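Local coordinates for inosine-uridine nucleoside N-ribohydrolase (Xanthomonas oryzae pv. oryzae, PDB 4KL0), which is a calcium-binding bacterial effector of unsettled function that probably hydrolyses N-glycosidic bonds, as nucleoside hydrolases do, at residues Y46-Q51 with L320-A325; L79-F84 with D125-D130. One frame throughout, in Å; residues are numbered along the deposited sequence.

Contact 1 (Y46-Q51 with L320-A325); sequences YTIAKQ and LTLLAA
The methyl CD1 of Ile-48 lodges in the notch between Leu-322 and Leu-323, 3.9 Å from Leu-323 CD2 and 4.1 Å from Leu-322 CD2. A matching bump points the other way: Leu-322 CD2 enters the shallow hollow above Ala-49, where it rests 3.9 Å from Ala-49 CB, and the same methyl also touches Ile-48 CG1. Ile-48 and Leu-322 thus lie alongside each other with their ends pointing opposite ways, whereas Leu-323 is set roughly perpendicular to the isoleucine. The first torsion of Ile-48 (chi1 69°) tucks CG1 over the peptide backbone, flanked by N and C, and turns the ethyl arm toward the partner helix; the near-straight second torsion (chi2 164°) carries CD1 out to the leucines. Alanine suits position 49 because its single methyl leaves room for a leucine branch to come in; the methyls of the two leucines form the walls of the notch that the isoleucine's ethyl arm fills.

The axes of the two short helical segments come within 10.2 Å, their directions 34° apart, and no hydrogen bond links the segments. All four touching residues are buried, and Leu-365 of helix 358-372 also packs on Leu-323. This is apolar helix-helix packing in the core of a Rossmann-like nucleoside hydrolase fold, between two helices whose N-terminal turns carry the calcium ligands Asp-42 and Asp-318.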
# COMPACT_ATOMS: atom_id res chain seq x y z
N TYR A 46 2.41 -5.41 -3.52
CA TYR A 46 2.80 -5.83 -4.86
C TYR A 46 2.54 -7.34 -4.98
O TYR A 46 2.09 -7.84 -6.04
CB TYR A 46 4.30 -5.61 -5.13
CG TYR A 46 4.81 -4.20 -4.94
CD1 TYR A 46 3.94 -3.11 -4.91
CD2 TYR A 46 6.14 -3.96 -4.77
CE1 TYR A 46 4.42 -1.81 -4.68
CE2 TYR A 46 6.63 -2.69 -4.58
CZ TYR A 46 5.78 -1.61 -4.54
OH TYR A 46 6.32 -0.38 -4.28
N THR A 47 2.84 -8.07 -3.88
CA THR A 47 2.67 -9.54 -3.86
C THR A 47 1.20 -9.96 -4.01
O THR A 47 0.87 -10.76 -4.89
CB THR A 47 3.27 -10.14 -2.61
OG1 THR A 47 4.65 -9.78 -2.57
CG2 THR A 47 3.20 -11.67 -2.61
N ILE A 48 0.31 -9.39 -3.19
CA ILE A 48 -1.10 -9.69 -3.45
C ILE A 48 -1.62 -9.18 -4.78
O ILE A 48 -2.51 -9.82 -5.34
CB ILE A 48 -2.05 -9.30 -2.35
CG1 ILE A 48 -2.17 -7.80 -2.20
CG2 ILE A 48 -1.59 -9.93 -0.98
CD1 ILE A 48 -3.40 -7.38 -1.38
N ALA A 49 -1.08 -8.07 -5.30
CA ALA A 49 -1.48 -7.60 -6.64
C ALA A 49 -1.12 -8.64 -7.70
O ALA A 49 -1.86 -8.77 -8.67
CB ALA A 49 -0.85 -6.27 -6.99
N LYS A 50 0.00 -9.33 -7.55
CA LYS A 50 0.34 -10.38 -8.53
C LYS A 50 -0.76 -11.40 -8.64
O LYS A 50 -1.15 -11.75 -9.78
CB LYS A 50 1.65 -11.08 -8.17
CG LYS A 50 1.87 -12.40 -8.84
CD LYS A 50 1.93 -12.26 -10.35
CE LYS A 50 2.07 -13.68 -10.94
NZ LYS A 50 3.06 -14.52 -10.13
N GLN A 51 -1.31 -11.86 -7.51
CA GLN A 51 -2.35 -12.87 -7.57
C GLN A 51 -3.65 -12.26 -8.09
O GLN A 51 -4.40 -12.89 -8.84
CB GLN A 51 -2.60 -13.50 -6.20
CG GLN A 51 -3.60 -14.65 -6.28
CD GLN A 51 -3.14 -15.79 -7.13
OE1 GLN A 51 -1.93 -16.02 -7.37
NE2 GLN A 51 -4.12 -16.54 -7.61
N LEU A 320 -4.51 -3.84 2.59
CA LEU A 320 -5.92 -3.63 2.80
C LEU A 320 -6.46 -2.51 1.92
O LEU A 320 -7.61 -2.54 1.50
CB LEU A 320 -6.22 -3.31 4.26
CG LEU A 320 -6.08 -4.57 5.13
CD1 LEU A 320 -6.02 -4.15 6.65
CD2 LEU A 320 -7.28 -5.50 4.93
N THR A 321 -5.66 -1.48 1.68
CA THR A 321 -6.08 -0.36 0.81
C THR A 321 -6.36 -0.86 -0.60
O THR A 321 -7.36 -0.50 -1.20
CB THR A 321 -4.99 0.74 0.82
OG1 THR A 321 -4.83 1.17 2.18
CG2 THR A 321 -5.38 1.92 -0.02
N LEU A 322 -5.46 -1.70 -1.10
CA LEU A 322 -5.68 -2.32 -2.39
C LEU A 322 -6.96 -3.19 -2.41
O LEU A 322 -7.76 -3.07 -3.38
CB LEU A 322 -4.43 -3.12 -2.82
CG LEU A 322 -4.67 -3.85 -4.17
CD1 LEU A 322 -4.87 -2.82 -5.26
CD2 LEU A 322 -3.48 -4.71 -4.52
N LEU A 323 -7.18 -3.97 -1.36
CA LEU A 323 -8.39 -4.78 -1.28
C LEU A 323 -9.60 -3.85 -1.27
O LEU A 323 -10.64 -4.16 -1.88
CB LEU A 323 -8.37 -5.71 -0.07
CG LEU A 323 -7.28 -6.80 -0.09
CD1 LEU A 323 -7.46 -7.76 1.08
CD2 LEU A 323 -7.33 -7.63 -1.38
N ALA A 324 -9.47 -2.70 -0.62
CA ALA A 324 -10.59 -1.75 -0.59
C ALA A 324 -10.86 -1.06 -1.93
O ALA A 324 -11.97 -0.51 -2.12
CB ALA A 324 -10.36 -0.70 0.57
N ALA A 325 -9.88 -1.07 -2.85
CA ALA A 325 -9.94 -0.38 -4.12
C ALA A 325 -10.64 -1.17 -5.21
O ALA A 325 -10.99 -0.57 -6.24
CB ALA A 325 -8.49 -0.07 -4.61

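Contact 2 (L79-F84 with D125-D130); sequences LAKGVF and DAVHTD
Lys-81 sends CG anti to its own backbone N (chi1 177°) and then bends at the second torsion (chi2 70°), after which the chain runs out extended to NZ. In Val-127, chi1 of -53° places CG1 beside the backbone N, and this is the branch that meets the lysine. The two side chains pass flank to flank, each heading toward the other's backbone: Val-127 CG1 lies 3.7 Å from Lys-81 CB and 4.1 Å from Lys-81 CG, so the root of the lysine, not its charged end, makes the apolar contact. Further along, the methylenes pass the backbone of Ala-126, whose O is 4.0 Å from Lys-81 CE, and Ala-126 CB faces Lys-81 CG at 4.3 Å. These are van der Waals approaches; no hydrogen bond joins the segments.

Helix 70-86, which bears Lys-81, links the neighbouring parallel strands 58-65 and 93-96, a beta-alpha-beta crossover of the Rossmann-like sheet. Segment 125-130 leaves a 3-10 turn at 125-126 and continues as loop; backbone hydrogen bonds of His-128 with Val-94 and Arg-96 place that part beside strand 93-96, the outermost strand at this end of the sheet. Helix and loop therefore meet near the sheet's border, well away from the calcium site.

Beta-branched Val-127 suits the extended backbone here (phi/psi -117°/158°) and holds CG1 against the lysine stem, while small Ala-126 lets that stem run close to the loop backbone. Lysine suits this partly exposed place because its long aliphatic stem can cover Val-127 and Val-94 while the ammonium group travels on to a polar partner. Lys-81 NZ donates to the carbonyl O of Val-92, with a weaker bond to that of Pro-90, both just ahead of the edge strand.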
# COMPACT_ATOMS: atom_id res chain seq x y z
N LEU A 79 14.08 -1.14 -6.48
CA LEU A 79 13.58 -2.26 -5.70
C LEU A 79 12.17 -2.74 -6.12
O LEU A 79 11.93 -3.92 -6.19
CB LEU A 79 13.61 -1.89 -4.21
CG LEU A 79 13.02 -2.89 -3.24
CD1 LEU A 79 13.72 -2.72 -1.99
CD2 LEU A 79 11.51 -2.63 -3.03
N ALA A 80 11.25 -1.81 -6.36
CA ALA A 80 9.94 -2.19 -6.81
C ALA A 80 10.03 -3.00 -8.09
O ALA A 80 9.41 -4.06 -8.22
CB ALA A 80 9.01 -0.99 -6.98
N LYS A 81 10.84 -2.51 -9.04
CA LYS A 81 10.93 -3.20 -10.31
C LYS A 81 11.59 -4.58 -10.13
O LYS A 81 11.12 -5.58 -10.72
CB LYS A 81 11.66 -2.29 -11.30
CG LYS A 81 11.90 -2.93 -12.69
CD LYS A 81 10.59 -3.08 -13.42
CE LYS A 81 10.81 -3.46 -14.88
NZ LYS A 81 9.49 -3.70 -15.47
N GLY A 82 12.61 -4.65 -9.28
CA GLY A 82 13.16 -5.95 -8.88
C GLY A 82 12.15 -6.94 -8.32
O GLY A 82 12.22 -8.16 -8.59
N VAL A 83 11.21 -6.45 -7.50
CA VAL A 83 10.18 -7.29 -6.96
C VAL A 83 9.16 -7.71 -8.02
O VAL A 83 8.85 -8.90 -8.14
CB VAL A 83 9.47 -6.61 -5.78
CG1 VAL A 83 8.19 -7.38 -5.35
CG2 VAL A 83 10.44 -6.45 -4.59
N PHE A 84 8.72 -6.77 -8.86
CA PHE A 84 7.82 -7.16 -9.97
C PHE A 84 8.45 -8.22 -10.89
O PHE A 84 7.76 -9.15 -11.29
CB PHE A 84 7.35 -5.93 -10.75
CG PHE A 84 6.51 -5.01 -9.94
CD1 PHE A 84 5.38 -5.47 -9.25
CD2 PHE A 84 6.85 -3.68 -9.87
CE1 PHE A 84 4.61 -4.56 -8.48
CE2 PHE A 84 6.11 -2.75 -9.11
CZ PHE A 84 4.99 -3.21 -8.45
N ASP A 125 18.86 1.60 -15.06
CA ASP A 125 18.24 1.85 -16.36
C ASP A 125 16.97 0.99 -16.61
O ASP A 125 16.31 1.14 -17.65
CB ASP A 125 19.29 1.76 -17.50
CG ASP A 125 20.35 2.93 -17.46
OD1 ASP A 125 19.94 4.14 -17.36
OD2 ASP A 125 21.59 2.64 -17.51
N ALA A 126 16.58 0.14 -15.65
CA ALA A 126 15.30 -0.57 -15.77
C ALA A 126 14.07 0.24 -15.33
O ALA A 126 12.94 -0.18 -15.58
CB ALA A 126 15.33 -1.91 -15.02
N VAL A 127 14.29 1.39 -14.68
CA VAL A 127 13.20 2.25 -14.24
C VAL A 127 13.26 3.63 -14.95
O VAL A 127 14.34 4.05 -15.43
CB VAL A 127 13.20 2.37 -12.71
CG1 VAL A 127 13.20 0.94 -12.09
CG2 VAL A 127 14.40 3.09 -12.26
N HIS A 128 12.12 4.31 -14.99
CA HIS A 128 11.96 5.52 -15.81
C HIS A 128 12.06 6.76 -14.90
O HIS A 128 11.82 6.67 -13.70
CB HIS A 128 10.64 5.43 -16.56
CG HIS A 128 10.57 4.28 -17.50
ND1 HIS A 128 11.12 4.31 -18.77
CD2 HIS A 128 10.00 3.05 -17.38
CE1 HIS A 128 10.90 3.16 -19.38
NE2 HIS A 128 10.23 2.37 -18.56
N THR A 129 12.47 7.91 -15.44
CA THR A 129 12.79 9.03 -14.57
C THR A 129 11.76 10.11 -14.73
O THR A 129 11.85 11.17 -14.11
CB THR A 129 14.19 9.61 -14.87
OG1 THR A 129 14.41 9.60 -16.29
CG2 THR A 129 15.28 8.76 -14.18
N ASP A 130 10.77 9.82 -15.57
CA ASP A 130 9.83 10.86 -15.95
C ASP A 130 8.46 10.81 -15.25
O ASP A 130 7.44 11.20 -15.84
CB ASP A 130 9.70 10.99 -17.49
CG ASP A 130 9.54 9.64 -18.18
OD1 ASP A 130 9.73 8.61 -17.50
OD2 ASP A 130 9.23 9.62 -19.41

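From the N terminus the chain passes first through 46-51 on helix 41-54, then through 79-84 on helix 70-86, and reaches 125-130 after strand 93-96 and helix 104-110. There contact 2 closes a loop of 40 residues that includes the edge strand and helix 104-110. Only much later does 320-325 return to 46-51, closing contact 1 over 268 intervening residues, so the smaller loop lies wholly within the larger. Contact 1 joins an early helix to a late one near the centre of the chain; contact 2 ties a crossover helix to a loop at the periphery. Helices 41-54 and 70-86 connect them directly, for Tyr-46 CB packs 3.5 Å from Phe-84 CE1.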